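Local coordinates for CIR protein (Plasmodium chabaudi chabaudi, PDB 6ZYV) that is of unknown function but belongs to the Plasmodium-interspersed repeat family of variant antigens and is probably displayed on infected red blood cells, at residues 17-22 with 96-101; 57-62 with 111-116. The protein carries 5 engineered substitutions. All blocks are in the same frame, centred on the assembly; numbering follows the deposited sequence.

Contact 1. Residues 17-22 with 96-101; sequences KIDDCL and SYILNQ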
ATOM      1  N   LYS A  17      -2.202   4.524  -9.540  1.00 56.45           N
ATOM      2  CA  LYS A  17      -3.240   5.461  -9.981  1.00 57.49           C
ATOM      3  C   LYS A  17      -3.356   6.658  -9.003  1.00 58.80           C
ATOM      4  O   LYS A  17      -3.256   7.809  -9.432  1.00 58.87           O
ATOM      5  CB  LYS A  17      -4.597   4.728 -10.127  1.00 58.67           C
ATOM      6  CG  LYS A  17      -5.169   4.732 -11.538  1.00 63.86           C
ATOM      7  CD  LYS A  17      -6.351   3.741 -11.719  1.00 67.77           C
ATOM      8  CE  LYS A  17      -5.998   2.278 -11.435  1.00 70.44           C
ATOM      9  NZ  LYS A  17      -7.208   1.406 -11.232  1.00 70.62           N
ATOM     10  N   ILE A  18      -3.479   6.388  -7.681  1.00 59.05           N
ATOM     11  CA  ILE A  18      -3.592   7.468  -6.716  1.00 60.63           C
ATOM     12  C   ILE A  18      -2.281   8.271  -6.593  1.00 62.75           C
ATOM     13  O   ILE A  18      -2.342   9.489  -6.446  1.00 63.00           O
ATOM     14  CB  ILE A  18      -4.160   7.023  -5.338  1.00 60.69           C
ATOM     15  CG1 ILE A  18      -4.633   8.237  -4.524  1.00 61.74           C
ATOM     16  CG2 ILE A  18      -3.176   6.177  -4.540  1.00 60.37           C
ATOM     17  CD1 ILE A  18      -5.600   9.152  -5.277  1.00 63.01           C
ATOM     18  N   ASP A  19      -1.114   7.623  -6.717  1.00 64.18           N
ATOM     19  CA  ASP A  19       0.167   8.322  -6.673  1.00 67.10           C
ATOM     20  C   ASP A  19       0.258   9.414  -7.746  1.00 70.51           C
ATOM     21  O   ASP A  19       0.549  10.571  -7.420  1.00 71.04           O
ATOM     22  CB  ASP A  19       1.343   7.342  -6.842  1.00 69.12           C
ATOM     23  CG  ASP A  19       1.912   6.785  -5.562  1.00 73.90           C
ATOM     24  OD1 ASP A  19       1.621   7.349  -4.496  1.00 74.22           O
ATOM     25  OD2 ASP A  19       2.646   5.766  -5.624  1.00 77.12           O
ATOM     26  N   ASP A  20      -0.009   9.063  -9.011  1.00 72.55           N
ATOM     27  CA  ASP A  20       0.064  10.033 -10.095  1.00 75.75           C
ATOM     28  C   ASP A  20      -0.928  11.187  -9.919  1.00 77.94           C
ATOM     29  O   ASP A  20      -0.652  12.300 -10.370  1.00 79.10           O
ATOM     30  CB  ASP A  20      -0.147   9.327 -11.447  1.00 78.80           C
ATOM     31  CG  ASP A  20       0.817   8.171 -11.687  1.00 84.91           C
ATOM     32  OD1 ASP A  20       1.899   8.157 -11.056  1.00 86.48           O
ATOM     33  OD2 ASP A  20       0.485   7.273 -12.496  1.00 87.07           O
ATOM     34  N   CYS A  21      -2.048  10.959  -9.232  1.00 78.37           N
ATOM     35  CA  CYS A  21      -3.080  11.968  -9.088  1.00 80.53           C
ATOM     36  C   CYS A  21      -3.055  12.757  -7.822  1.00 82.44           C
ATOM     37  O   CYS A  21      -4.003  13.509  -7.622  1.00 82.88           O
ATOM     38  CB  CYS A  21      -4.450  11.336  -9.276  1.00 81.45           C
ATOM     39  SG  CYS A  21      -4.914  11.098 -11.001  1.00 87.64           S
ATOM     40  N   LEU A  22      -2.042  12.608  -6.958  1.00 83.63           N
ATOM     41  CA  LEU A  22      -2.083  13.283  -5.666  1.00 85.78           C
ATOM     42  C   LEU A  22      -2.062  14.830  -5.739  1.00 89.19           C
ATOM     43  O   LEU A  22      -2.496  15.480  -4.783  1.00 89.20           O
ATOM     44  CB  LEU A  22      -1.021  12.748  -4.709  1.00 85.62           C
ATOM     45  CG  LEU A  22      -1.520  12.424  -3.290  1.00 86.42           C
ATOM     46  CD1 LEU A  22      -2.828  11.616  -3.289  1.00 86.28           C
ATOM     47  CD2 LEU A  22      -0.479  11.682  -2.516  1.00 86.73           C
ATOM     48  N   SER A  96       1.899   5.894   5.178  1.00 43.94           N
ATOM     49  CA  SER A  96       3.184   6.102   5.859  1.00 44.92           C
ATOM     50  C   SER A  96       4.222   6.613   4.885  1.00 46.71           C
ATOM     51  O   SER A  96       4.980   7.516   5.215  1.00 48.30           O
ATOM     52  CB  SER A  96       3.678   4.805   6.487  1.00 44.50           C
ATOM     53  OG  SER A  96       2.689   4.347   7.384  1.00 45.32           O
ATOM     54  N   TYR A  97       4.253   6.045   3.677  1.00 46.93           N
ATOM     55  CA  TYR A  97       5.152   6.466   2.618  1.00 48.27           C
ATOM     56  C   TYR A  97       4.878   7.948   2.263  1.00 49.85           C
ATOM     57  O   TYR A  97       5.819   8.724   2.176  1.00 50.60           O
ATOM     58  CB  TYR A  97       5.042   5.516   1.397  1.00 48.24           C
ATOM     59  CG  TYR A  97       5.309   6.184   0.070  1.00 51.27           C
ATOM     60  CD1 TYR A  97       6.604   6.467  -0.337  1.00 53.35           C
ATOM     61  CD2 TYR A  97       4.261   6.585  -0.754  1.00 53.67           C
ATOM     62  CE1 TYR A  97       6.854   7.121  -1.536  1.00 56.17           C
ATOM     63  CE2 TYR A  97       4.494   7.276  -1.935  1.00 56.12           C
ATOM     64  CZ  TYR A  97       5.794   7.530  -2.335  1.00 58.54           C
ATOM     65  OH  TYR A  97       6.039   8.197  -3.523  1.00 62.13           O
ATOM     66  N   ILE A  98       3.607   8.329   2.059  1.00 50.25           N
ATOM     67  CA  ILE A  98       3.224   9.702   1.714  1.00 51.78           C
ATOM     68  C   ILE A  98       3.631  10.685   2.809  1.00 53.43           C
ATOM     69  O   ILE A  98       4.253  11.706   2.516  1.00 54.91           O
ATOM     70  CB  ILE A  98       1.692   9.785   1.435  1.00 52.25           C
ATOM     71  CG1 ILE A  98       1.334   8.984   0.181  1.00 51.97           C
ATOM     72  CG2 ILE A  98       1.191  11.264   1.351  1.00 53.42           C
ATOM     73  CD1 ILE A  98       1.966   9.492  -1.077  1.00 52.83           C
ATOM     74  N   LEU A  99       3.311  10.371   4.061  1.00 53.33           N
ATOM     75  CA  LEU A  99       3.665  11.237   5.170  1.00 54.74           C
ATOM     76  C   LEU A  99       5.182  11.350   5.320  1.00 56.23           C
ATOM     77  O   LEU A  99       5.677  12.437   5.582  1.00 57.96           O
ATOM     78  CB  LEU A  99       2.969  10.806   6.469  1.00 54.42           C
ATOM     79  CG  LEU A  99       1.426  10.880   6.467  1.00 55.09           C
ATOM     80  CD1 LEU A  99       0.877  10.601   7.852  1.00 55.74           C
ATOM     81  CD2 LEU A  99       0.912  12.260   6.009  1.00 55.72           C
ATOM     82  N   ASN A 100       5.920  10.271   5.066  1.00 55.77           N
ATOM     83  CA  ASN A 100       7.377  10.309   5.101  1.00 56.89           C
ATOM     84  C   ASN A 100       7.911  11.243   3.989  1.00 58.19           C
ATOM     85  O   ASN A 100       8.863  11.984   4.234  1.00 59.10           O
ATOM     86  CB  ASN A 100       7.965   8.900   4.960  1.00 57.47           C
ATOM     87  CG  ASN A 100       9.468   8.889   5.061  1.00 61.05           C
ATOM     88  OD1 ASN A 100      10.182   8.696   4.080  1.00 61.48           O
ATOM     89  ND2 ASN A 100       9.975   9.141   6.248  1.00 62.33           N
ATOM     90  N   GLN A 101       7.262  11.261   2.810  1.00 58.34           N
ATOM     91  CA  GLN A 101       7.663  12.136   1.709  1.00 61.09           C
ATOM     92  C   GLN A 101       7.393  13.604   2.025  1.00 63.03           C
ATOM     93  O   GLN A 101       8.249  14.448   1.776  1.00 64.36           O
ATOM     94  CB  GLN A 101       6.932  11.769   0.400  1.00 63.33           C
ATOM     95  CG  GLN A 101       7.228  10.370  -0.121  1.00 67.45           C
ATOM     96  CD  GLN A 101       8.619  10.233  -0.683  1.00 75.57           C
ATOM     97  OE1 GLN A 101       9.577   9.906   0.031  1.00 76.86           O
ATOM     98  NE2 GLN A 101       8.758  10.469  -1.990  1.00 78.78           N
TER
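L22 and I98 meet end to end at their methyls, which make the closest approach of this contact, with L22 CD2 3.6 Å from I98 CD1. I98 comes from the middle of segment 96-101. Its CG1 branch lies anti to the carbonyl carbon (chi1 -66°), which carries CD1 across the gap, while CG2 stays back. L22 is brought to this place by the way helix 8-20 ends: C21 leaves helical geometry, the bonds from the C21 and L22 amides back to the last turn are weak, and the turn directs the leucine at helix 81-101. This is the tight, buried and wholly apolar part, and I59 of helix 55-71 packs against I98 as well.

The other part is looser and polar on one side. D19, partly exposed, runs alongside I98, pointing the other way, its OD1 4.0 Å from I98 CD1. The same oxygen lies 3.8 Å from Y97 CE2, at the edge of the ring and near its plane, with carboxylate and ring turned 64° apart. Neither approach is a hydrogen bond; D19 OD1 instead accepts one from W94 NE1, one turn before I98, a bond consistent with the carboxylate's place beside the tyrosine edge. Y97 in turn stacks on Y158 of helix 154-174.

The contact is modest in size, at 131 Å² summed over both sides. C21, the residue before L22, is disulfide-bonded to C32. The end of helix 8-20 and the turn after it, packed on helix 81-101, belong to the all-helical, disulfide-bonded fold of this PIR ectodomain.

Contact 2. Residues 57-62 with 111-116; sequences DKISAG and KNFYTN
F113 points its ring from helix 110-118 at I59 of helix 55-71, joining two helices of the all-helical PIR ectodomain. The two side chains run at a slant to one another. The phenylalanine CG is anti to the backbone N (chi1 -174°), which sends the ring outward from its helix, so that its far end, CZ and CE1, does the touching. On I59 the branch that answers is CG2, likewise anti to the backbone N. It approaches the ring obliquely, 3.6 Å from F113 CZ, with F113 CE1 its next nearest atom and I59 CB also close to CZ.

The backbone of helix 55-71 borders the ring at another point. S60 N lies 4.4 Å from F113 CZ, at the ring edge and near its plane. The CA atoms of S60 and Y114 are the nearest pair across the two segments, 8.4 Å apart, yet Y114 turns to another neighbourhood: its ring meets that of F63 at about 85°, and its hydroxyl is hydrogen-bonded to that of Y124. F113 and I59 are both buried, and helix 81-101 closes over them, with L95 touching both side chains and L99 packing on the phenylalanine. The ring of H117, one turn further along helix 110-118, also meets F113, with planes about 35° apart.

No hydrogen bond passes directly between residues 57-62 and 111-116, and the 111 Å² they bury, counted on both sides, is mainly that of the I59-F113 pair. A polar tie does form just past the second segment, where the buried S60 OG is hydrogen-bonded to both H117 O and N121 ND2.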
ATOM      1  N   ASP A  57      -6.165  17.441   2.421  1.00 61.58           N
ATOM      2  CA  ASP A  57      -7.476  17.093   1.869  1.00 60.60           C
ATOM      3  C   ASP A  57      -7.297  16.088   0.736  1.00 58.09           C
ATOM      4  O   ASP A  57      -8.048  15.131   0.651  1.00 57.54           O
ATOM      5  CB  ASP A  57      -8.203  18.343   1.317  1.00 64.14           C
ATOM      6  CG  ASP A  57      -8.821  19.259   2.359  1.00 73.53           C
ATOM      7  OD1 ASP A  57      -8.596  19.025   3.568  1.00 74.24           O
ATOM      8  OD2 ASP A  57      -9.525  20.230   1.960  1.00 79.32           O
ATOM      9  N   LYS A  58      -6.311  16.306  -0.137  1.00 57.11           N
ATOM     10  CA  LYS A  58      -6.034  15.425  -1.271  1.00 56.36           C
ATOM     11  C   LYS A  58      -5.543  14.051  -0.805  1.00 54.27           C
ATOM     12  O   LYS A  58      -5.954  13.038  -1.370  1.00 53.99           O
ATOM     13  CB  LYS A  58      -5.003  16.073  -2.212  1.00 59.30           C
ATOM     14  CG  LYS A  58      -5.496  17.351  -2.878  1.00 64.75           C
ATOM     15  CD  LYS A  58      -4.375  18.056  -3.651  1.00 71.25           C
ATOM     16  CE  LYS A  58      -4.789  19.435  -4.092  1.00 76.65           C
ATOM     17  NZ  LYS A  58      -3.690  20.433  -3.934  1.00 80.04           N
ATOM     18  N   ILE A  59      -4.661  14.022   0.221  1.00 52.61           N
ATOM     19  CA  ILE A  59      -4.135  12.770   0.780  1.00 51.15           C
ATOM     20  C   ILE A  59      -5.267  11.999   1.436  1.00 50.56           C
ATOM     21  O   ILE A  59      -5.387  10.797   1.236  1.00 49.83           O
ATOM     22  CB  ILE A  59      -2.976  13.030   1.787  1.00 50.73           C
ATOM     23  CG1 ILE A  59      -1.755  13.607   1.071  1.00 52.36           C
ATOM     24  CG2 ILE A  59      -2.589  11.745   2.517  1.00 49.30           C
ATOM     25  CD1 ILE A  59      -0.750  14.289   2.017  1.00 54.30           C
ATOM     26  N   SER A  60      -6.118  12.701   2.198  1.00 50.63           N
ATOM     27  CA  SER A  60      -7.250  12.104   2.871  1.00 50.68           C
ATOM     28  C   SER A  60      -8.214  11.474   1.856  1.00 51.27           C
ATOM     29  O   SER A  60      -8.603  10.316   2.023  1.00 51.54           O
ATOM     30  CB  SER A  60      -7.965  13.160   3.710  1.00 52.48           C
ATOM     31  OG  SER A  60      -9.179  12.687   4.266  1.00 55.57           O
ATOM     32  N   ALA A  61      -8.556  12.216   0.782  1.00 50.66           N
ATOM     33  CA  ALA A  61      -9.457  11.735  -0.256  1.00 50.20           C
ATOM     34  C   ALA A  61      -8.839  10.568  -1.037  1.00 49.32           C
ATOM     35  O   ALA A  61      -9.543   9.631  -1.383  1.00 49.58           O
ATOM     36  CB  ALA A  61      -9.813  12.876  -1.193  1.00 50.51           C
ATOM     37  N   GLY A  62      -7.530  10.633  -1.282  1.00 48.50           N
ATOM     38  CA  GLY A  62      -6.779   9.587  -1.975  1.00 47.71           C
ATOM     39  C   GLY A  62      -6.700   8.297  -1.184  1.00 45.77           C
ATOM     40  O   GLY A  62      -6.767   7.208  -1.750  1.00 45.71           O
ATOM     41  N   LYS A 111      -0.596   8.802  13.377  1.00 52.04           N
ATOM     42  CA  LYS A 111      -1.771   8.657  14.243  1.00 53.42           C
ATOM     43  C   LYS A 111      -2.587   9.958  14.282  1.00 53.92           C
ATOM     44  O   LYS A 111      -3.798   9.934  14.092  1.00 54.10           O
ATOM     45  CB  LYS A 111      -1.366   8.209  15.658  1.00 57.02           C
ATOM     46  CG  LYS A 111      -2.559   7.820  16.550  1.00 63.65           C
ATOM     47  CD  LYS A 111      -2.139   6.911  17.723  1.00 71.12           C
ATOM     48  CE  LYS A 111      -3.356   6.432  18.501  1.00 77.25           C
ATOM     49  NZ  LYS A 111      -2.991   5.636  19.708  1.00 80.24           N
ATOM     50  N   ASN A 112      -1.894  11.086  14.428  1.00 54.20           N
ATOM     51  CA  ASN A 112      -2.489  12.412  14.440  1.00 55.53           C
ATOM     52  C   ASN A 112      -3.165  12.749  13.093  1.00 54.24           C
ATOM     53  O   ASN A 112      -4.296  13.219  13.089  1.00 54.39           O
ATOM     54  CB  ASN A 112      -1.431  13.455  14.816  1.00 59.19           C
ATOM     55  CG  ASN A 112      -1.957  14.864  14.859  1.00 65.76           C
ATOM     56  OD1 ASN A 112      -1.782  15.640  13.906  1.00 68.42           O
ATOM     57  ND2 ASN A 112      -2.652  15.212  15.943  1.00 67.03           N
ATOM     58  N   PHE A 113      -2.490  12.492  11.967  1.00 53.07           N
ATOM     59  CA  PHE A 113      -3.048  12.704  10.634  1.00 52.59           C
ATOM     60  C   PHE A 113      -4.321  11.860  10.432  1.00 52.11           C
ATOM     61  O   PHE A 113      -5.278  12.359   9.866  1.00 52.09           O
ATOM     62  CB  PHE A 113      -2.004  12.379   9.529  1.00 52.07           C
ATOM     63  CG  PHE A 113      -2.481  12.706   8.132  1.00 52.62           C
ATOM     64  CD1 PHE A 113      -3.215  11.790   7.399  1.00 52.75           C
ATOM     65  CD2 PHE A 113      -2.211  13.939   7.562  1.00 54.17           C
ATOM     66  CE1 PHE A 113      -3.705  12.118   6.147  1.00 53.59           C
ATOM     67  CE2 PHE A 113      -2.686  14.257   6.302  1.00 54.67           C
ATOM     68  CZ  PHE A 113      -3.453  13.359   5.613  1.00 54.02           C
ATOM     69  N   TYR A 114      -4.330  10.592  10.859  1.00 51.45           N
ATOM     70  CA  TYR A 114      -5.500   9.728  10.691  1.00 51.44           C
ATOM     71  C   TYR A 114      -6.716  10.294  11.422  1.00 53.37           C
ATOM     72  O   TYR A 114      -7.788  10.406  10.833  1.00 53.34           O
ATOM     73  CB  TYR A 114      -5.220   8.296  11.192  1.00 50.30           C
ATOM     74  CG  TYR A 114      -6.058   7.246  10.487  1.00 49.94           C
ATOM     75  CD1 TYR A 114      -7.349   6.955  10.909  1.00 50.15           C
ATOM     76  CD2 TYR A 114      -5.561   6.544   9.402  1.00 49.80           C
ATOM     77  CE1 TYR A 114      -8.117   5.994  10.268  1.00 50.21           C
ATOM     78  CE2 TYR A 114      -6.316   5.574   8.761  1.00 49.82           C
ATOM     79  CZ  TYR A 114      -7.605   5.320   9.175  1.00 50.73           C
ATOM     80  OH  TYR A 114      -8.334   4.349   8.515  1.00 52.01           O
ATOM     81  N   THR A 115      -6.553  10.651  12.702  1.00 54.79           N
ATOM     82  CA  THR A 115      -7.648  11.185  13.505  1.00 56.53           C
ATOM     83  C   THR A 115      -8.101  12.567  13.017  1.00 57.83           C
ATOM     84  O   THR A 115      -9.301  12.828  12.947  1.00 58.35           O
ATOM     85  CB  THR A 115      -7.204  11.259  14.989  1.00 58.85           C
ATOM     86  OG1 THR A 115      -6.919   9.959  15.525  1.00 59.86           O
ATOM     87  CG2 THR A 115      -8.177  12.012  15.871  1.00 60.10           C
ATOM     88  N   ASN A 116      -7.157  13.451  12.688  1.00 58.48           N
ATOM     89  CA  ASN A 116      -7.499  14.815  12.296  1.00 60.19           C
ATOM     90  C   ASN A 116      -7.814  15.043  10.821  1.00 59.70           C
ATOM     91  O   ASN A 116      -8.336  16.108  10.507  1.00 61.31           O
ATOM     92  CB  ASN A 116      -6.414  15.793  12.721  1.00 63.14           C
ATOM     93  CG  ASN A 116      -6.254  15.899  14.213  1.00 69.35           C
ATOM     94  OD1 ASN A 116      -5.139  15.912  14.735  1.00 71.24           O
ATOM     95  ND2 ASN A 116      -7.365  15.970  14.938  1.00 71.62           N
TER

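From the N terminus the chain first enters contact 1 at the end of helix 8-20, then passes through loops that hold the C21-C32 and C42-C52 disulfides to helix 55-71, where contact 2 opens. Helix 81-101 closes contact 1 across 73 intervening residues, and helix 110-118 closes contact 2 across 48. The segments alternate, so the two loops cross rather than nest, and four helices are tied together. With centres 12 Å apart, the contacts also touch: I18 CD1 lies 3.5 Å from G62 CA, so helix 8-20 also packs on helix 55-71.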